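Local coordinates for chitin-binding type-4 domain-containing protein (Photorhabdus laumondii subsp. laumondii, PDB 6T5Z), which probably cleaves chitin or a related polysaccharide oxidatively, as a copper-dependent lytic polysaccharide monooxygenase of family AA10, at residues Phe82-Met87 against Val134-Thr139; Tyr97-Leu102 against Glu142-Tyr147. All blocks are in the same frame, centred on the assembly; numbering follows the deposited sequence.

From the N terminus, the chain runs through strand 79-86, which carries the first half of contact 1, and then strand 92-99, where the first half of contact 2 begins. Residues 134-139 return to pair with 82-87, closing a loop of 46 residues; 142-147 follow soon after and fold against 97-102, closing one of 39. The two loops therefore cross: 97-102 lies within the first, and 134-139 within the second. Contact 1 joins two neighbouring strands of the three-stranded sheet, whereas contact 2 fastens the loop ahead of strand 148-156 to the end of a strand in the other sheet. Y97 joins the two contacts directly, its ring on F82 and its hydroxyl bonded to W84 and N136.

Contact 1 (Phe82-Met87 against Val134-Thr139); sequences FQWEIM and VINKCT
F82 pairs with N136 and W84 with V134 as antiparallel hydrogen-bonded pairs, the strand axes 4.7 Å apart at closest approach, with Q83 and I135 forming the non-hydrogen-bonded pair between them. Both bonded pairs are doubly tied: F82 N gives to N136 O at 3.0 Å, and W84 N to V134 O at 2.8 Å. The side chains of F82, W84, V134 and N136 point to one face, those of Q83 and I135 to the other. This pairing belongs to the three-stranded sheet of the LPMO beta-sandwich, in which strand 79-86 lies between strands 2-6 and 133-139. Its inner face meets strand 92-99, so large, mostly apolar residues suit it: the F82 ring stacks on Y97, W84 and V134 reach W95, and I86 CG1 adds a 4.2 Å contact to V134 CG2. The I86 side chain lies about 7 Å from the copper bound by H1 and H90. C138, disulfide-bonded to C121, brings SG to the edge of the F82 ring, 3.7 Å from CD1; F82 CG stands anti to its carbonyl carbon (chi1 -58°), which carries the ring to this sulfur. N136 is polar and buried, but both ends of its amide are used: OD1 accepts from Y97 OH, which also receives W84 NE1, and ND2 binds E123. The amide and indole planes stand 67° apart, OD1 lying 3.8 Å from W84 CD1. On the opposite face, Q83 stretches out beside I135, its OE1 3.9 Å from I135 CD1, while its amide bonds D5 through NE2 and R133 through OE1.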
ATOM      1  N   PHE A  82       6.199   5.901   6.827  1.00 13.22           N
ATOM      2  CA  PHE A  82       5.734   5.853   5.449  1.00 14.34           C
ATOM      3  C   PHE A  82       5.686   7.264   4.882  1.00 15.52           C
ATOM      4  O   PHE A  82       5.126   8.170   5.506  1.00 16.64           O
ATOM      5  CB  PHE A  82       4.351   5.204   5.363  1.00 13.70           C
ATOM      6  CG  PHE A  82       4.310   3.811   5.910  1.00 14.02           C
ATOM      7  CD1 PHE A  82       3.948   3.585   7.225  1.00 15.26           C
ATOM      8  CD2 PHE A  82       4.662   2.727   5.120  1.00 13.25           C
ATOM      9  CE1 PHE A  82       3.909   2.317   7.739  1.00 13.86           C
ATOM     10  CE2 PHE A  82       4.629   1.438   5.635  1.00 14.19           C
ATOM     11  CZ  PHE A  82       4.239   1.234   6.951  1.00 13.76           C
ATOM     12  N   GLN A  83       6.249   7.447   3.695  1.00 12.50           N
ATOM     13  CA  GLN A  83       6.264   8.742   3.020  1.00 12.71           C
ATOM     14  C   GLN A  83       5.429   8.662   1.750  1.00 12.50           C
ATOM     15  O   GLN A  83       5.707   7.830   0.876  1.00 15.96           O
ATOM     16  CB  GLN A  83       7.686   9.182   2.678  1.00 13.23           C
ATOM     17  CG  GLN A  83       7.768  10.552   2.024  1.00 13.57           C
ATOM     18  CD  GLN A  83       9.206  10.975   1.776  1.00 17.97           C
ATOM     19  OE1 GLN A  83       9.763  11.794   2.514  1.00 17.63           O
ATOM     20  NE2 GLN A  83       9.825  10.398   0.741  1.00 14.93           N
ATOM     21  N   TRP A  84       4.437   9.545   1.646  1.00 13.68           N
ATOM     22  CA  TRP A  84       3.634   9.719   0.443  1.00 12.43           C
ATOM     23  C   TRP A  84       4.100  10.941  -0.334  1.00 15.97           C
ATOM     24  O   TRP A  84       4.342  11.999   0.253  1.00 14.71           O
ATOM     25  CB  TRP A  84       2.153   9.906   0.778  1.00 12.27           C
ATOM     26  CG  TRP A  84       1.389   8.687   1.237  1.00 13.08           C
ATOM     27  CD1 TRP A  84       1.428   8.096   2.469  1.00 12.76           C
ATOM     28  CD2 TRP A  84       0.427   7.950   0.470  1.00 12.69           C
ATOM     29  NE1 TRP A  84       0.559   7.032   2.513  1.00 11.66           N
ATOM     30  CE2 TRP A  84      -0.072   6.926   1.299  1.00 12.36           C
ATOM     31  CE3 TRP A  84      -0.064   8.060  -0.841  1.00 13.64           C
ATOM     32  CZ2 TRP A  84      -1.015   6.001   0.855  1.00 13.19           C
ATOM     33  CZ3 TRP A  84      -1.012   7.146  -1.275  1.00 12.15           C
ATOM     34  CH2 TRP A  84      -1.475   6.133  -0.430  1.00 12.43           C
ATOM     35  N   GLU A  85       4.186  10.792  -1.665  1.00 12.99           N
ATOM     36  CA  GLU A  85       4.322  11.902  -2.603  1.00 15.91           C
ATOM     37  C   GLU A  85       2.920  12.219  -3.116  1.00 15.12           C
ATOM     38  O   GLU A  85       2.281  11.384  -3.770  1.00 13.55           O
ATOM     39  CB  GLU A  85       5.271  11.546  -3.753  1.00 13.76           C
ATOM     40  CG  GLU A  85       6.654  11.104  -3.307  1.00 14.68           C
ATOM     41  CD  GLU A  85       7.555  12.259  -2.878  1.00 17.96           C
ATOM     42  OE1 GLU A  85       7.129  13.424  -2.967  1.00 17.57           O
ATOM     43  OE2 GLU A  85       8.709  12.004  -2.460  1.00 17.25           O
ATOM     44  N   ILE A  86       2.426  13.405  -2.780  1.00 15.10           N
ATOM     45  CA  ILE A  86       1.048  13.798  -3.065  1.00 15.54           C
ATOM     46  C   ILE A  86       1.082  14.661  -4.323  1.00 17.64           C
ATOM     47  O   ILE A  86       1.267  15.881  -4.263  1.00 17.44           O
ATOM     48  CB  ILE A  86       0.433  14.527  -1.877  1.00 15.63           C
ATOM     49  CG1 ILE A  86       0.501  13.633  -0.635  1.00 18.00           C
ATOM     50  CG2 ILE A  86      -1.003  14.984  -2.182  1.00 15.87           C
ATOM     51  CD1 ILE A  86      -0.235  12.309  -0.793  1.00 17.88           C
ATOM     52  N   MET A  87       0.919  14.023  -5.491  0.85 15.97           N
ATOM     53  CA  MET A  87       0.997  14.766  -6.746  0.85 16.35           C
ATOM     54  C   MET A  87      -0.181  15.718  -6.919  0.85 17.96           C
ATOM     55  O   MET A  87      -0.028  16.807  -7.482  0.85 16.85           O
ATOM     56  CB  MET A  87       1.074  13.804  -7.925  0.85 18.79           C
ATOM     57  CG  MET A  87       2.352  13.027  -7.995  0.85 20.43           C
ATOM     58  SD  MET A  87       2.369  12.062  -9.497  0.85 22.35           S
ATOM     59  CE  MET A  87       2.553  13.341 -10.740  0.85 20.65           C
ATOM     60  N   VAL A 134       3.980  13.770   2.611  1.00 14.87           N
ATOM     61  CA  VAL A 134       3.390  13.441   3.904  1.00 16.05           C
ATOM     62  C   VAL A 134       4.138  12.261   4.501  1.00 15.67           C
ATOM     63  O   VAL A 134       4.455  11.301   3.794  1.00 16.31           O
ATOM     64  CB  VAL A 134       1.891  13.111   3.765  1.00 15.46           C
ATOM     65  CG1 VAL A 134       1.368  12.468   5.049  1.00 16.67           C
ATOM     66  CG2 VAL A 134       1.113  14.365   3.415  1.00 15.87           C
ATOM     67  N   ILE A 135       4.432  12.330   5.797  1.00 14.81           N
ATOM     68  CA  ILE A 135       5.081  11.234   6.509  1.00 14.85           C
ATOM     69  C   ILE A 135       4.191  10.780   7.661  1.00 15.53           C
ATOM     70  O   ILE A 135       3.762  11.595   8.484  1.00 16.05           O
ATOM     71  CB  ILE A 135       6.479  11.632   7.019  1.00 16.76           C
ATOM     72  CG1 ILE A 135       7.471  11.753   5.847  1.00 17.57           C
ATOM     73  CG2 ILE A 135       6.976  10.628   8.029  1.00 17.61           C
ATOM     74  CD1 ILE A 135       8.891  12.073   6.273  1.00 21.92           C
ATOM     75  N   ASN A 136       3.923   9.475   7.725  1.00 14.39           N
ATOM     76  CA  ASN A 136       3.166   8.873   8.821  1.00 12.95           C
ATOM     77  C   ASN A 136       4.098   7.992   9.643  1.00 13.15           C
ATOM     78  O   ASN A 136       4.711   7.065   9.104  1.00 14.11           O
ATOM     79  CB  ASN A 136       1.999   8.032   8.304  1.00 13.97           C
ATOM     80  CG  ASN A 136       1.085   8.801   7.365  1.00 14.00           C
ATOM     81  OD1 ASN A 136       0.832   8.363   6.238  1.00 14.68           O
ATOM     82  ND2 ASN A 136       0.575   9.936   7.829  1.00 13.58           N
ATOM     83  N   LYS A 137       4.181   8.262  10.945  1.00 14.34           N
ATOM     84  CA  LYS A 137       5.009   7.475  11.846  1.00 14.38           C
ATOM     85  C   LYS A 137       4.174   6.354  12.460  1.00 15.44           C
ATOM     86  O   LYS A 137       3.085   6.600  13.002  1.00 16.53           O
ATOM     87  CB  LYS A 137       5.608   8.358  12.942  1.00 18.88           C
ATOM     88  CG  LYS A 137       6.566   9.435  12.446  1.00 24.25           C
ATOM     89  CD  LYS A 137       7.017  10.287  13.625  1.00 30.10           C
ATOM     90  CE  LYS A 137       7.784  11.530  13.203  1.00 34.52           C
ATOM     91  NZ  LYS A 137       9.207  11.218  12.912  1.00 37.57           N
ATOM     92  N   CYS A 138       4.698   5.129  12.399  1.00 14.75           N
ATOM     93  CA  CYS A 138       3.947   3.941  12.781  1.00 15.22           C
ATOM     94  C   CYS A 138       4.845   2.981  13.556  1.00 15.22           C
ATOM     95  O   CYS A 138       6.062   3.165  13.660  1.00 15.93           O
ATOM     96  CB  CYS A 138       3.360   3.228  11.552  1.00 13.11           C
ATOM     97  SG  CYS A 138       2.306   4.241  10.521  1.00 14.27           S
ATOM     98  N   THR A 139       4.224   1.933  14.090  1.00 17.15           N
ATOM     99  CA  THR A 139       4.936   0.846  14.745  1.00 17.31           C
ATOM    100  C   THR A 139       4.335  -0.461  14.260  1.00 17.76           C
ATOM    101  O   THR A 139       3.113  -0.620  14.276  1.00 17.50           O
ATOM    102  CB  THR A 139       4.843   0.935  16.272  1.00 17.53           C
ATOM    103  OG1 THR A 139       5.309   2.217  16.705  1.00 19.45           O
ATOM    104  CG2 THR A 139       5.724  -0.143  16.916  1.00 18.60           C
TER

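Contact 2 (Tyr97-Leu102 against Glu142-Tyr147); sequences YFITKL and EGYQGY
Y144 reaches from the loop 142-147 to the far end of 97-102, where I99, T100 and L102 receive its ring. Beyond CB its first torsion is swung off a staggered position (chi1 -93°), and this turn aims the ring at 97-102. The whole Y144 ring, from CG to CZ, lies under L102 CD2, a methyl that sits over the ring centre, 3.4 Å from the centroid and only 3° off the normal: a CH-pi contact. Farther out, CE2 also meets L102 CG at 3.7 Å. Leucine suits this place because its branch sets CD2 on the ring and also 3.7 Å from G143 O, with CD1 slightly farther from that oxygen. G143 itself has a positive phi, a backbone shape that a residue without a side chain adopts easily. Along the other flank of the ring, CD1 touches I99 CD1 at 3.8 Å, the two side chains running antiparallel alongside each other; I99 CG2 lies near the tip, 3.6 Å from Y144 OH, and this isoleucine also packs on H148 and I150 of strand 148-156. CE1 lies 3.1 Å from T100 O, which stands at the ring edge, near the plane. CZ, under L102 CD2 like the rest of the ring, is close to T100 O as well. At the tip, OH gives a short bond to that same T100 O at 2.6 Å, meeting the carbonyl at 142° and tilted somewhat from its plane. A water donates to OH and accepts from L102 N at 3.1 Å, bridging the two segments again, and N116 ND2 also bonds this hydroxyl. Donation into the phenol oxygen by the water and N116 ND2 would probably polarise the O-H and strengthen its bond to T100 O, consistent with the short distance.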
ATOM      1  N   TYR A  97      -2.762   1.946   7.642  1.00 14.94           N
ATOM      2  CA  TYR A  97      -1.872   0.882   7.182  1.00 13.52           C
ATOM      3  C   TYR A  97      -2.333  -0.453   7.741  1.00 17.07           C
ATOM      4  O   TYR A  97      -2.595  -0.567   8.944  1.00 15.62           O
ATOM      5  CB  TYR A  97      -0.417   1.185   7.589  1.00 12.86           C
ATOM      6  CG  TYR A  97       0.032   2.481   6.968  1.00 11.55           C
ATOM      7  CD1 TYR A  97      -0.175   3.697   7.612  1.00 11.64           C
ATOM      8  CD2 TYR A  97       0.633   2.491   5.709  1.00 11.46           C
ATOM      9  CE1 TYR A  97       0.198   4.903   7.014  1.00 12.84           C
ATOM     10  CE2 TYR A  97       1.010   3.671   5.116  1.00 11.45           C
ATOM     11  CZ  TYR A  97       0.785   4.872   5.760  1.00 13.67           C
ATOM     12  OH  TYR A  97       1.181   6.041   5.152  1.00 13.77           O
ATOM     13  N   PHE A  98      -2.457  -1.440   6.854  1.00 12.05           N
ATOM     14  CA  PHE A  98      -2.761  -2.823   7.176  1.00 12.34           C
ATOM     15  C   PHE A  98      -1.534  -3.678   6.873  1.00 13.14           C
ATOM     16  O   PHE A  98      -0.705  -3.323   6.037  1.00 13.87           O
ATOM     17  CB  PHE A  98      -3.949  -3.325   6.345  1.00 12.89           C
ATOM     18  CG  PHE A  98      -5.237  -2.589   6.599  1.00 13.10           C
ATOM     19  CD1 PHE A  98      -6.193  -3.131   7.445  1.00 14.28           C
ATOM     20  CD2 PHE A  98      -5.515  -1.372   5.963  1.00 12.68           C
ATOM     21  CE1 PHE A  98      -7.401  -2.472   7.683  1.00 13.54           C
ATOM     22  CE2 PHE A  98      -6.715  -0.709   6.197  1.00 13.53           C
ATOM     23  CZ  PHE A  98      -7.663  -1.265   7.057  1.00 13.49           C
ATOM     24  N   ILE A  99      -1.425  -4.832   7.524  1.00 15.04           N
ATOM     25  CA  ILE A  99      -0.353  -5.755   7.179  1.00 15.10           C
ATOM     26  C   ILE A  99      -0.922  -7.160   7.053  1.00 14.12           C
ATOM     27  O   ILE A  99      -1.949  -7.493   7.650  1.00 14.19           O
ATOM     28  CB  ILE A  99       0.815  -5.690   8.192  1.00 13.53           C
ATOM     29  CG1 ILE A  99       2.063  -6.392   7.630  1.00 14.48           C
ATOM     30  CG2 ILE A  99       0.406  -6.254   9.558  1.00 15.47           C
ATOM     31  CD1 ILE A  99       3.315  -6.077   8.412  1.00 16.89           C
ATOM     32  N   THR A 100      -0.264  -7.974   6.223  1.00 13.39           N
ATOM     33  CA  THR A 100      -0.661  -9.366   6.079  1.00 13.80           C
ATOM     34  C   THR A 100      -0.596 -10.074   7.428  1.00 13.47           C
ATOM     35  O   THR A 100       0.202  -9.721   8.303  1.00 17.16           O
ATOM     36  CB  THR A 100       0.248 -10.083   5.069  1.00 14.30           C
ATOM     37  OG1 THR A 100       1.608  -9.647   5.237  1.00 13.87           O
ATOM     38  CG2 THR A 100      -0.202  -9.777   3.647  1.00 11.71           C
ATOM     39  N   LYS A 101      -1.463 -11.070   7.595  1.00 13.77           N
ATOM     40  CA  LYS A 101      -1.483 -11.871   8.810  1.00 18.22           C
ATOM     41  C   LYS A 101      -0.204 -12.683   8.950  1.00 16.80           C
ATOM     42  O   LYS A 101       0.434 -13.056   7.960  1.00 18.91           O
ATOM     43  CB  LYS A 101      -2.664 -12.841   8.801  1.00 23.04           C
ATOM     44  CG  LYS A 101      -4.019 -12.231   9.052  1.00 27.56           C
ATOM     45  CD  LYS A 101      -5.115 -13.286   8.881  1.00 27.61           C
ATOM     46  CE  LYS A 101      -6.483 -12.716   9.218  1.00 28.46           C
ATOM     47  NZ  LYS A 101      -7.597 -13.535   8.665  1.00 28.12           N
ATOM     48  N   LEU A 102       0.162 -12.967  10.198  1.00 17.11           N
ATOM     49  CA  LEU A 102       1.142 -14.007  10.454  1.00 24.17           C
ATOM     50  C   LEU A 102       0.588 -15.323   9.932  1.00 26.83           C
ATOM     51  O   LEU A 102      -0.543 -15.703  10.253  1.00 25.76           O
ATOM     52  CB  LEU A 102       1.453 -14.099  11.948  1.00 24.96           C
ATOM     53  CG  LEU A 102       2.087 -12.861  12.581  1.00 25.26           C
ATOM     54  CD1 LEU A 102       2.258 -13.075  14.083  1.00 27.73           C
ATOM     55  CD2 LEU A 102       3.409 -12.513  11.928  1.00 26.56           C
ATOM     56  N   GLU A 142       3.824  -6.755  17.034  1.00 22.77           N
ATOM     57  CA  GLU A 142       4.878  -7.600  17.574  1.00 24.68           C
ATOM     58  C   GLU A 142       4.903  -8.952  16.874  1.00 21.94           C
ATOM     59  O   GLU A 142       3.886  -9.442  16.370  1.00 18.70           O
ATOM     60  CB  GLU A 142       4.702  -7.791  19.080  1.00 30.39           C
ATOM     61  CG  GLU A 142       4.800  -6.498  19.876  1.00 34.47           C
ATOM     62  N   GLY A 143       6.090  -9.555  16.845  1.00 22.34           N
ATOM     63  CA  GLY A 143       6.224 -10.901  16.335  1.00 22.53           C
ATOM     64  C   GLY A 143       6.304 -11.020  14.836  1.00 22.09           C
ATOM     65  O   GLY A 143       6.164 -12.124  14.304  1.00 24.60           O
ATOM     66  N   TYR A 144       6.526  -9.924  14.129  1.00 19.59           N
ATOM     67  CA  TYR A 144       6.560  -9.993  12.678  1.00 20.74           C
ATOM     68  C   TYR A 144       7.973 -10.205  12.163  1.00 20.42           C
ATOM     69  O   TYR A 144       8.940  -9.613  12.659  1.00 18.29           O
ATOM     70  CB  TYR A 144       5.958  -8.743  12.044  1.00 18.89           C
ATOM     71  CG  TYR A 144       4.495  -8.940  11.742  1.00 19.69           C
ATOM     72  CD1 TYR A 144       4.059  -9.170  10.439  1.00 17.43           C
ATOM     73  CD2 TYR A 144       3.557  -8.967  12.770  1.00 17.84           C
ATOM     74  CE1 TYR A 144       2.715  -9.369  10.155  1.00 16.78           C
ATOM     75  CE2 TYR A 144       2.213  -9.169  12.499  1.00 17.97           C
ATOM     76  CZ  TYR A 144       1.796  -9.369  11.196  1.00 17.42           C
ATOM     77  OH  TYR A 144       0.466  -9.563  10.930  1.00 14.75           O
ATOM     78  N   GLN A 145       8.076 -11.073  11.170  1.00 19.53           N
ATOM     79  CA  GLN A 145       9.318 -11.286  10.454  1.00 22.92           C
ATOM     80  C   GLN A 145       8.964 -11.923   9.123  1.00 24.75           C
ATOM     81  O   GLN A 145       7.860 -12.443   8.938  1.00 25.98           O
ATOM     82  CB  GLN A 145      10.289 -12.157  11.250  1.00 28.88           C
ATOM     83  CG  GLN A 145       9.700 -13.485  11.686  1.00 34.90           C
ATOM     84  CD  GLN A 145      10.532 -14.166  12.752  1.00 41.34           C
ATOM     85  OE1 GLN A 145      10.676 -13.653  13.868  1.00 43.24           O
ATOM     86  NE2 GLN A 145      11.093 -15.323  12.416  1.00 43.30           N
ATOM     87  N   GLY A 146       9.903 -11.858   8.200  1.00 16.82           N
ATOM     88  CA  GLY A 146       9.752 -12.530   6.925  1.00 19.26           C
ATOM     89  C   GLY A 146       9.066 -11.643   5.909  1.00 16.13           C
ATOM     90  O   GLY A 146       8.964 -10.421   6.067  1.00 15.04           O
ATOM     91  N   TYR A 147       8.581 -12.281   4.845  1.00 16.40           N
ATOM     92  CA  TYR A 147       7.936 -11.565   3.752  1.00 13.89           C
ATOM     93  C   TYR A 147       6.504 -11.217   4.141  1.00 13.14           C
ATOM     94  O   TYR A 147       5.706 -12.107   4.444  1.00 15.85           O
ATOM     95  CB  TYR A 147       7.963 -12.403   2.472  1.00 13.36           C
ATOM     96  CG  TYR A 147       7.210 -11.808   1.279  1.00 12.61           C
ATOM     97  CD1 TYR A 147       7.096 -10.432   1.090  1.00 11.23           C
ATOM     98  CD2 TYR A 147       6.609 -12.647   0.341  1.00 13.70           C
ATOM     99  CE1 TYR A 147       6.394  -9.912  -0.011  1.00 14.19           C
ATOM    100  CE2 TYR A 147       5.920 -12.145  -0.744  1.00 13.61           C
ATOM    101  CZ  TYR A 147       5.818 -10.779  -0.916  1.00 14.46           C
ATOM    102  OH  TYR A 147       5.133 -10.311  -2.015  1.00 13.25           O
TER
HETATM  103  O   HOH W   1      -1.602 -11.590  12.346  1.00 25.26           O